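Local structure of ribulose bisphosphate carboxylase (Pyrococcus horikoshii, 2D69) at residues V8-Y11 against L12-V15; F199-R202 against V203-L206; V209-R212 against V213-E216. The protein probably catalyses the magnesium-dependent carboxylation of ribulose 1,5-bisphosphate to two molecules of 3-phosphoglycerate, as a form III RuBisCO in archaeal AMP degradation. All blocks are in the same frame, centred on the assembly; numbering follows the deposited sequence.

Interaction 1: residues V8-Y11 against L12-V15; sequences VEWY and LDFV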
ATOM      1  N   VAL A   8      41.938  14.205 -32.330  1.00 24.01           N
ATOM      2  CA  VAL A   8      41.904  13.069 -33.249  1.00 24.82           C
ATOM      3  C   VAL A   8      42.200  11.854 -32.411  1.00 25.23           C
ATOM      4  O   VAL A   8      43.009  11.900 -31.494  1.00 27.06           O
ATOM      5  CB  VAL A   8      42.922  13.233 -34.409  1.00 25.14           C
ATOM      6  CG1 VAL A   8      42.850  12.056 -35.411  1.00 26.28           C
ATOM      7  CG2 VAL A   8      42.664  14.537 -35.124  1.00 25.10           C
ATOM      8  N   GLU A   9      41.451  10.798 -32.633  1.00 25.14           N
ATOM      9  CA  GLU A   9      41.690   9.536 -31.960  1.00 24.78           C
ATOM     10  C   GLU A   9      41.562   8.493 -33.050  1.00 24.64           C
ATOM     11  O   GLU A   9      40.678   8.596 -33.906  1.00 24.75           O
ATOM     12  CB  GLU A   9      40.679   9.341 -30.845  1.00 24.95           C
ATOM     13  CG  GLU A   9      40.878   8.064 -30.052  1.00 26.75           C
ATOM     14  CD  GLU A   9      42.129   8.099 -29.208  1.00 29.25           C
ATOM     15  OE1 GLU A   9      43.222   7.965 -29.788  1.00 30.81           O
ATOM     16  OE2 GLU A   9      42.008   8.247 -27.966  1.00 31.40           O
ATOM     17  N   TRP A  10      42.480   7.536 -33.073  1.00 24.49           N
ATOM     18  CA  TRP A  10      42.553   6.559 -34.159  1.00 24.54           C
ATOM     19  C   TRP A  10      42.795   5.156 -33.605  1.00 22.88           C
ATOM     20  O   TRP A  10      43.222   5.001 -32.463  1.00 22.54           O
ATOM     21  CB  TRP A  10      43.625   6.964 -35.174  1.00 25.33           C
ATOM     22  CG  TRP A  10      45.035   6.888 -34.654  1.00 30.04           C
ATOM     23  CD1 TRP A  10      45.972   5.942 -34.966  1.00 35.18           C
ATOM     24  CD2 TRP A  10      45.676   7.780 -33.716  1.00 36.24           C
ATOM     25  NE1 TRP A  10      47.152   6.183 -34.294  1.00 37.18           N
ATOM     26  CE2 TRP A  10      47.004   7.305 -33.520  1.00 37.92           C
ATOM     27  CE3 TRP A  10      45.275   8.937 -33.031  1.00 37.42           C
ATOM     28  CZ2 TRP A  10      47.920   7.940 -32.660  1.00 39.00           C
ATOM     29  CZ3 TRP A  10      46.183   9.560 -32.171  1.00 39.98           C
ATOM     30  CH2 TRP A  10      47.494   9.058 -31.999  1.00 39.65           C
ATOM     31  N   TYR A  11      42.522   4.139 -34.415  1.00 22.01           N
ATOM     32  CA  TYR A  11      42.494   2.749 -33.924  1.00 21.06           C
ATOM     33  C   TYR A  11      43.830   2.295 -33.303  1.00 19.57           C
ATOM     34  O   TYR A  11      43.849   1.685 -32.254  1.00 17.28           O
ATOM     35  CB  TYR A  11      42.033   1.784 -35.035  1.00 21.86           C
ATOM     36  CG  TYR A  11      40.671   2.124 -35.604  1.00 23.19           C
ATOM     37  CD1 TYR A  11      40.517   2.388 -36.962  1.00 26.56           C
ATOM     38  CD2 TYR A  11      39.548   2.223 -34.783  1.00 25.21           C
ATOM     39  CE1 TYR A  11      39.255   2.715 -37.506  1.00 26.95           C
ATOM     40  CE2 TYR A  11      38.279   2.557 -35.315  1.00 26.85           C
ATOM     41  CZ  TYR A  11      38.151   2.809 -36.677  1.00 28.75           C
ATOM     42  OH  TYR A  11      36.933   3.145 -37.244  1.00 30.19           O
ATOM     43  N   LEU A  12      44.942   2.665 -33.906  1.00 18.39           N
ATOM     44  CA  LEU A  12      46.239   2.173 -33.458  1.00 18.31           C
ATOM     45  C   LEU A  12      46.636   2.819 -32.122  1.00 18.66           C
ATOM     46  O   LEU A  12      47.516   2.306 -31.402  1.00 18.95           O
ATOM     47  CB  LEU A  12      47.307   2.438 -34.526  1.00 18.78           C
ATOM     48  CG  LEU A  12      47.247   1.744 -35.899  1.00 18.70           C
ATOM     49  CD1 LEU A  12      48.378   2.208 -36.831  1.00 17.48           C
ATOM     50  CD2 LEU A  12      47.307   0.253 -35.753  1.00 20.41           C
ATOM     51  N   ASP A  13      45.977   3.919 -31.758  1.00 17.52           N
ATOM     52  CA  ASP A  13      46.268   4.545 -30.484  1.00 17.56           C
ATOM     53  C   ASP A  13      45.788   3.700 -29.307  1.00 17.55           C
ATOM     54  O   ASP A  13      46.239   3.868 -28.175  1.00 16.18           O
ATOM     55  CB  ASP A  13      45.631   5.909 -30.390  1.00 18.46           C
ATOM     56  CG  ASP A  13      46.243   6.743 -29.277  1.00 20.56           C
ATOM     57  OD1 ASP A  13      45.491   7.497 -28.632  1.00 20.58           O
ATOM     58  OD2 ASP A  13      47.469   6.693 -28.981  1.00 21.30           O
ATOM     59  N   PHE A  14      44.884   2.780 -29.611  1.00 16.74           N
ATOM     60  CA  PHE A  14      44.403   1.814 -28.636  1.00 16.99           C
ATOM     61  C   PHE A  14      45.314   0.577 -28.466  1.00 17.16           C
ATOM     62  O   PHE A  14      45.057  -0.279 -27.612  1.00 17.21           O
ATOM     63  CB  PHE A  14      42.998   1.403 -29.026  1.00 16.53           C
ATOM     64  CG  PHE A  14      41.992   2.503 -28.888  1.00 14.45           C
ATOM     65  CD1 PHE A  14      41.194   2.590 -27.767  1.00 13.47           C
ATOM     66  CD2 PHE A  14      41.806   3.414 -29.882  1.00 12.45           C
ATOM     67  CE1 PHE A  14      40.245   3.564 -27.671  1.00 10.75           C
ATOM     68  CE2 PHE A  14      40.888   4.407 -29.763  1.00 10.01           C
ATOM     69  CZ  PHE A  14      40.119   4.495 -28.657  1.00 11.98           C
ATOM     70  N   VAL A  15      46.395   0.510 -29.239  1.00 17.52           N
ATOM     71  CA  VAL A  15      47.337  -0.612 -29.202  1.00 17.44           C
ATOM     72  C   VAL A  15      48.653  -0.181 -28.571  1.00 18.50           C
ATOM     73  O   VAL A  15      49.305   0.771 -29.009  1.00 18.34           O
ATOM     74  CB  VAL A  15      47.581  -1.180 -30.605  1.00 17.64           C
ATOM     75  CG1 VAL A  15      48.609  -2.364 -30.607  1.00 16.84           C
ATOM     76  CG2 VAL A  15      46.250  -1.616 -31.202  1.00 17.60           C
TER
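Asp13 covers one face of the Trp10 indole: its CB sits 3.6 Å from the centroid of the Trp10 six-membered ring and almost on the ring normal, a CH-pi contact. The carboxylate of Asp13 continues over the same ring, the two planes only 14° apart. With chi1 at 68°, Trp10 tucks its indole over the main chain, toward the residues that follow. Leu12 crosses the indole at about a right angle, its CB 3.8 Å from Trp10 CD1. Away from the indole, Asp13 OD1 comes within 2.6 Å of Glu9 OE1, so close that one of the two acids probably holds a proton. Glu9 also meets Phe14, Glu9 CG lying 3.7 Å from Phe14 CE2, while Tyr11 O approaches the edge of the Phe14 ring in its plane. Two backbone bonds close the bend, Asp13 N to Trp10 O and Phe14 N to Tyr11 O, each 3.0 Å long. Phe14 and Tyr11 turn to helix 39-49, and Glu9 pairs through its backbone with Trp55. The i to i+3 bonding is that of a short 3-10 turn, here following strand 7-9 in the N-terminal domain of RuBisCO.

Interaction 2: residues F199-R202 against V203-L206; sequences FEER and VRKL. With SO4 (sulfate ion), chain I.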
ATOM      1  N   PHE A 199       0.500 -23.331 -15.596  1.00 13.91           N
ATOM      2  CA  PHE A 199       1.593 -23.296 -14.665  1.00 14.46           C
ATOM      3  C   PHE A 199       1.109 -23.413 -13.228  1.00 13.95           C
ATOM      4  O   PHE A 199       1.573 -24.293 -12.459  1.00 12.36           O
ATOM      5  CB  PHE A 199       2.470 -22.018 -14.826  1.00 14.57           C
ATOM      6  CG  PHE A 199       3.710 -22.092 -14.001  1.00 13.78           C
ATOM      7  CD1 PHE A 199       3.700 -21.714 -12.627  1.00 15.67           C
ATOM      8  CD2 PHE A 199       4.852 -22.685 -14.526  1.00 11.11           C
ATOM      9  CE1 PHE A 199       4.839 -21.882 -11.825  1.00 13.09           C
ATOM     10  CE2 PHE A 199       5.995 -22.805 -13.738  1.00 13.86           C
ATOM     11  CZ  PHE A 199       5.981 -22.456 -12.365  1.00 10.66           C
ATOM     12  N   GLU A 200       0.143 -22.593 -12.840  1.00 15.37           N
ATOM     13  CA  GLU A 200      -0.276 -22.658 -11.408  1.00 17.02           C
ATOM     14  C   GLU A 200      -0.960 -23.936 -10.984  1.00 15.71           C
ATOM     15  O   GLU A 200      -0.913 -24.392  -9.762  1.00 14.35           O
ATOM     16  CB  GLU A 200      -1.120 -21.431 -11.007  1.00 19.24           C
ATOM     17  CG  GLU A 200      -1.168 -21.319  -9.448  1.00 24.95           C
ATOM     18  CD  GLU A 200      -1.648 -19.972  -8.917  1.00 31.44           C
ATOM     19  OE1 GLU A 200      -1.513 -19.748  -7.684  1.00 34.73           O
ATOM     20  OE2 GLU A 200      -2.161 -19.156  -9.726  1.00 36.19           O
ATOM     21  N   GLU A 201      -1.653 -24.539 -11.941  1.00 13.99           N
ATOM     22  CA  GLU A 201      -2.273 -25.857 -11.714  1.00 14.60           C
ATOM     23  C   GLU A 201      -1.192 -26.928 -11.607  1.00 14.00           C
ATOM     24  O   GLU A 201      -1.245 -27.780 -10.752  1.00 12.58           O
ATOM     25  CB  GLU A 201      -3.275 -26.175 -12.819  1.00 15.11           C
ATOM     26  CG  GLU A 201      -4.487 -25.242 -12.828  1.00 17.07           C
ATOM     27  CD  GLU A 201      -5.453 -25.488 -14.000  1.00 17.31           C
ATOM     28  OE1 GLU A 201      -6.246 -24.529 -14.271  1.00 15.38           O
ATOM     29  OE2 GLU A 201      -5.430 -26.616 -14.621  1.00 14.65           O
ATOM     30  N   ARG A 202      -0.169 -26.839 -12.447  1.00 13.30           N
ATOM     31  CA  ARG A 202       0.960 -27.757 -12.357  1.00 13.93           C
ATOM     32  C   ARG A 202       1.695 -27.624 -11.009  1.00 15.19           C
ATOM     33  O   ARG A 202       1.925 -28.648 -10.339  1.00 14.43           O
ATOM     34  CB  ARG A 202       1.937 -27.519 -13.490  1.00 13.56           C
ATOM     35  CG  ARG A 202       2.953 -28.630 -13.622  1.00 12.51           C
ATOM     36  CD  ARG A 202       3.613 -28.618 -14.962  1.00 12.20           C
ATOM     37  NE  ARG A 202       4.701 -27.652 -15.101  1.00 10.14           N
ATOM     38  CZ  ARG A 202       4.649 -26.593 -15.906  1.00 12.06           C
ATOM     39  NH1 ARG A 202       3.526 -26.282 -16.542  1.00 11.45           N
ATOM     40  NH2 ARG A 202       5.735 -25.875 -16.078  1.00 12.73           N
ATOM     41  N   VAL A 203       1.992 -26.398 -10.553  1.00 15.53           N
ATOM     42  CA  VAL A 203       2.635 -26.273  -9.229  1.00 16.76           C
ATOM     43  C   VAL A 203       1.820 -26.841  -8.106  1.00 16.25           C
ATOM     44  O   VAL A 203       2.335 -27.557  -7.242  1.00 16.05           O
ATOM     45  CB  VAL A 203       3.160 -24.840  -8.817  1.00 19.00           C
ATOM     46  CG1 VAL A 203       3.541 -24.000  -9.985  1.00 18.03           C
ATOM     47  CG2 VAL A 203       2.220 -24.105  -7.940  1.00 23.70           C
ATOM     48  N   ARG A 204       0.544 -26.523  -8.050  1.00 16.50           N
ATOM     49  CA  ARG A 204      -0.293 -27.103  -6.981  1.00 16.73           C
ATOM     50  C   ARG A 204      -0.226 -28.599  -6.980  1.00 16.14           C
ATOM     51  O   ARG A 204      -0.068 -29.243  -5.907  1.00 16.46           O
ATOM     52  CB  ARG A 204      -1.723 -26.658  -7.129  1.00 16.57           C
ATOM     53  CG  ARG A 204      -1.906 -25.169  -6.869  1.00 21.04           C
ATOM     54  CD  ARG A 204      -3.327 -24.744  -7.156  1.00 22.75           C
ATOM     55  NE  ARG A 204      -3.536 -23.328  -7.218  1.00 24.62           N
ATOM     56  CZ  ARG A 204      -4.304 -22.717  -8.129  1.00 28.59           C
ATOM     57  NH1 ARG A 204      -4.894 -23.379  -9.150  1.00 26.87           N
ATOM     58  NH2 ARG A 204      -4.432 -21.404  -8.042  1.00 30.76           N
ATOM     59  N   LYS A 205      -0.352 -29.212  -8.153  1.00 13.39           N
ATOM     60  CA  LYS A 205      -0.390 -30.681  -8.165  1.00 14.29           C
ATOM     61  C   LYS A 205       0.953 -31.333  -7.910  1.00 13.75           C
ATOM     62  O   LYS A 205       1.058 -32.236  -7.105  1.00 14.19           O
ATOM     63  CB  LYS A 205      -0.994 -31.201  -9.476  1.00 14.79           C
ATOM     64  CG  LYS A 205      -1.131 -32.714  -9.637  1.00 16.33           C
ATOM     65  CD  LYS A 205      -2.096 -33.322  -8.631  1.00 17.14           C
ATOM     66  CE  LYS A 205      -2.218 -34.817  -8.867  1.00 20.12           C
ATOM     67  NZ  LYS A 205      -3.238 -35.465  -7.928  1.00 21.02           N
ATOM     68  N   LEU A 206       1.991 -30.884  -8.594  1.00 14.00           N
ATOM     69  CA  LEU A 206       3.247 -31.639  -8.612  1.00 14.26           C
ATOM     70  C   LEU A 206       3.989 -31.615  -7.292  1.00 13.41           C
ATOM     71  O   LEU A 206       4.679 -32.575  -6.947  1.00 13.28           O
ATOM     72  CB  LEU A 206       4.153 -31.148  -9.728  1.00 13.87           C
ATOM     73  CG  LEU A 206       3.992 -31.833 -11.078  1.00 16.55           C
ATOM     74  CD1 LEU A 206       4.586 -33.194 -11.020  1.00 15.92           C
ATOM     75  CD2 LEU A 206       2.494 -31.878 -11.495  1.00 20.15           C
TER
HETATM   76  S   SO4 I1005      -0.801 -36.959  -4.916  1.00131.79           S
HETATM   77  O1  SO4 I1005      -1.612 -37.786  -4.030  1.00132.46           O
HETATM   78  O2  SO4 I1005       0.206 -37.798  -5.565  1.00131.75           O
HETATM   79  O3  SO4 I1005      -1.665 -36.313  -5.902  1.00131.55           O
HETATM   80  O4  SO4 I1005      -0.140 -35.936  -4.117  1.00132.73           O
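Arg204 reaches back one turn of helix 199-217 to Glu200, and almost its whole length runs over that residue. Arg204 CB starts 3.6 Å from Glu200 O, CG passes closer to the same carbonyl oxygen, and CD is still 3.6 Å from it. The chain is extended to NE (chi2 175°, chi3 -167°), which carries the guanidinium out over the Glu200 side chain. NE and CZ lie near Glu200 CG, which sits 3.5 Å above the guanidinium plane, toward its rim. At the tip, Arg204 NH2 is 3.4 Å from Glu200 OE1 in a salt bridge; the carboxylate overhangs the NH2 end, its plane 28° from that of the guanidinium. Arg204 NH1 bridges to Glu269 of the second subunit, and Glu201 likewise reaches that subunit through Arg341. Lys205 NZ gives a 2.7 Å hydrogen bond to O3 of a sulfate ion, probably from the crystallisation liquor. Beneath these charges the helix, which joins strands 184-186 and 222-224 of the catalytic barrel, is regular, with Leu206 N 2.8 Å from Arg202 O. Arg202 itself turns inward to Asp187 and Thr192. An oxygen lying off the guanidinium plane suggests that the Glu200 pairing is mainly electrostatic.

Interaction 3: residues V209-R212 against V213-E216; sequences VRDR and VEAE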
ATOM      1  N   VAL A 209       2.495 -34.281  -5.093  1.00 15.50           N
ATOM      2  CA  VAL A 209       3.074 -35.565  -5.469  1.00 14.42           C
ATOM      3  C   VAL A 209       4.500 -35.659  -4.916  1.00 15.58           C
ATOM      4  O   VAL A 209       4.891 -36.691  -4.336  1.00 14.18           O
ATOM      5  CB  VAL A 209       3.159 -35.696  -7.003  1.00 14.39           C
ATOM      6  CG1 VAL A 209       3.939 -36.985  -7.445  1.00 12.93           C
ATOM      7  CG2 VAL A 209       1.781 -35.646  -7.654  1.00 15.59           C
ATOM      8  N   ARG A 210       5.270 -34.576  -5.100  1.00 14.50           N
ATOM      9  CA  ARG A 210       6.618 -34.473  -4.606  1.00 15.67           C
ATOM     10  C   ARG A 210       6.651 -34.811  -3.128  1.00 15.87           C
ATOM     11  O   ARG A 210       7.431 -35.680  -2.695  1.00 16.52           O
ATOM     12  CB  ARG A 210       7.156 -33.041  -4.821  1.00 16.30           C
ATOM     13  CG  ARG A 210       8.618 -32.847  -4.568  1.00 17.61           C
ATOM     14  CD  ARG A 210       8.981 -32.727  -3.112  1.00 17.29           C
ATOM     15  NE  ARG A 210       8.583 -31.465  -2.502  1.00 16.27           N
ATOM     16  CZ  ARG A 210       9.245 -30.315  -2.573  1.00 14.87           C
ATOM     17  NH1 ARG A 210      10.369 -30.174  -3.274  1.00 16.26           N
ATOM     18  NH2 ARG A 210       8.766 -29.255  -1.909  1.00 14.89           N
ATOM     19  N   ASP A 211       5.818 -34.138  -2.345  1.00 14.95           N
ATOM     20  CA  ASP A 211       5.825 -34.374  -0.913  1.00 16.11           C
ATOM     21  C   ASP A 211       5.405 -35.798  -0.563  1.00 16.18           C
ATOM     22  O   ASP A 211       5.929 -36.415   0.375  1.00 16.07           O
ATOM     23  CB  ASP A 211       4.948 -33.352  -0.162  1.00 16.79           C
ATOM     24  CG  ASP A 211       5.553 -31.960  -0.209  1.00 17.15           C
ATOM     25  OD1 ASP A 211       4.809 -31.001   0.024  1.00 18.03           O
ATOM     26  OD2 ASP A 211       6.755 -31.733  -0.474  1.00 21.22           O
ATOM     27  N   ARG A 212       4.479 -36.352  -1.318  1.00 16.91           N
ATOM     28  CA  ARG A 212       4.083 -37.752  -1.067  1.00 17.41           C
ATOM     29  C   ARG A 212       5.267 -38.705  -1.280  1.00 16.69           C
ATOM     30  O   ARG A 212       5.475 -39.641  -0.489  1.00 15.86           O
ATOM     31  CB  ARG A 212       2.906 -38.132  -1.965  1.00 18.21           C
ATOM     32  CG  ARG A 212       2.382 -39.546  -1.786  1.00 21.42           C
ATOM     33  CD  ARG A 212       1.502 -39.990  -2.945  1.00 26.67           C
ATOM     34  NE  ARG A 212       1.274 -41.439  -2.916  1.00 30.10           N
ATOM     35  CZ  ARG A 212       0.761 -42.136  -3.926  1.00 31.01           C
ATOM     36  NH1 ARG A 212       0.379 -41.526  -5.047  1.00 30.73           N
ATOM     37  NH2 ARG A 212       0.594 -43.449  -3.802  1.00 30.50           N
ATOM     38  N   VAL A 213       6.044 -38.473  -2.336  1.00 16.34           N
ATOM     39  CA  VAL A 213       7.187 -39.350  -2.658  1.00 17.20           C
ATOM     40  C   VAL A 213       8.283 -39.256  -1.597  1.00 17.17           C
ATOM     41  O   VAL A 213       8.858 -40.296  -1.203  1.00 18.33           O
ATOM     42  CB  VAL A 213       7.785 -39.095  -4.009  1.00 17.05           C
ATOM     43  CG1 VAL A 213       8.976 -40.047  -4.258  1.00 17.49           C
ATOM     44  CG2 VAL A 213       6.744 -39.338  -5.097  1.00 17.89           C
ATOM     45  N   GLU A 214       8.499 -38.040  -1.090  1.00 16.79           N
ATOM     46  CA  GLU A 214       9.381 -37.798   0.020  1.00 16.51           C
ATOM     47  C   GLU A 214       8.930 -38.607   1.211  1.00 17.38           C
ATOM     48  O   GLU A 214       9.767 -39.226   1.839  1.00 16.69           O
ATOM     49  CB  GLU A 214       9.474 -36.310   0.381  1.00 16.81           C
ATOM     50  CG  GLU A 214      10.327 -35.541  -0.610  1.00 16.43           C
ATOM     51  CD  GLU A 214      10.544 -34.091  -0.239  1.00 17.72           C
ATOM     52  OE1 GLU A 214       9.850 -33.575   0.629  1.00 17.90           O
ATOM     53  OE2 GLU A 214      11.408 -33.454  -0.841  1.00 16.16           O
ATOM     54  N   ALA A 215       7.647 -38.561   1.563  1.00 17.80           N
ATOM     55  CA  ALA A 215       7.168 -39.323   2.722  1.00 18.74           C
ATOM     56  C   ALA A 215       7.368 -40.834   2.548  1.00 18.43           C
ATOM     57  O   ALA A 215       7.740 -41.520   3.492  1.00 21.50           O
ATOM     58  CB  ALA A 215       5.693 -38.984   3.025  1.00 19.55           C
ATOM     59  N   GLU A 216       7.157 -41.335   1.344  1.00 17.90           N
ATOM     60  CA  GLU A 216       7.220 -42.753   1.030  1.00 17.30           C
ATOM     61  C   GLU A 216       8.645 -43.295   0.919  1.00 17.79           C
ATOM     62  O   GLU A 216       8.896 -44.465   1.289  1.00 16.17           O
ATOM     63  CB  GLU A 216       6.429 -43.050  -0.262  1.00 17.30           C
ATOM     64  CG  GLU A 216       4.904 -42.981  -0.086  1.00 18.14           C
ATOM     65  CD  GLU A 216       4.101 -43.007  -1.389  1.00 20.79           C
ATOM     66  OE1 GLU A 216       4.707 -42.966  -2.500  1.00 20.54           O
ATOM     67  OE2 GLU A 216       2.837 -43.058  -1.301  1.00 16.90           O
TER
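Bends at chi2 (-79°) and chi3 turn Arg210 toward the residues that follow it, bringing its CD and NE beside the carboxylates of Asp211 and Glu214. Arg210 NE donates to Asp211 OD2 at 2.7 Å, meeting that oxygen from above the carboxylate plane. Glu214 takes part differently: its OE2 packs 3.4 Å from Arg210 CD and makes only a long ion pair with Arg210 NE at 3.8 Å, with no N-H aimed at it. Asp211 and Glu214 lie side by side, so the arginine probably offsets the repulsion between their neighbouring acid groups. The three residues form a salt-bridge network near the C-terminal end of helix 199-217, the crossover helix between strands 184-186 and 222-224 of the TIM barrel. Beyond the network, Arg210 NH1 pairs with Glu222 on the second of those strands, and Glu214 OE2 accepts from Lys221 N. A second pair, Arg212 with Glu216, is spaced i to i+4. Arg212 is extended, and its NE donates to Glu216 OE2 at 2.8 Å, with the N-H...O angle bent to 144°. Their planes stand 79° apart, so guanidinium and carboxylate are far from stacked. Tyr175 OH holds the other oxygen, Glu216 OE1, tying this pair to helix 167-179.

Interactions 2 and 3 share helix 199-217 of the catalytic barrel, their centres about 15 Å apart, whereas interaction 1 belongs to the N-terminal domain, its centre about 58 Å from that of interaction 2 and on the opposite side of the chain's centre. None is wholly core: interaction 2 has the most buried residues, interaction 3 is more exposed. Charge dominates both helical contacts, but its outlets differ. Residues 199-206 send polar ends to a second subunit and, through Arg202, to Asp187, the predicted magnesium ligand Asp188 lying about 9 Å from Arg202 between side chains; 209-216 turn to strand 222-224, helix 167-179 and a nearby loop of their own chain. Interaction 1 combines aromatic packing with paired acids.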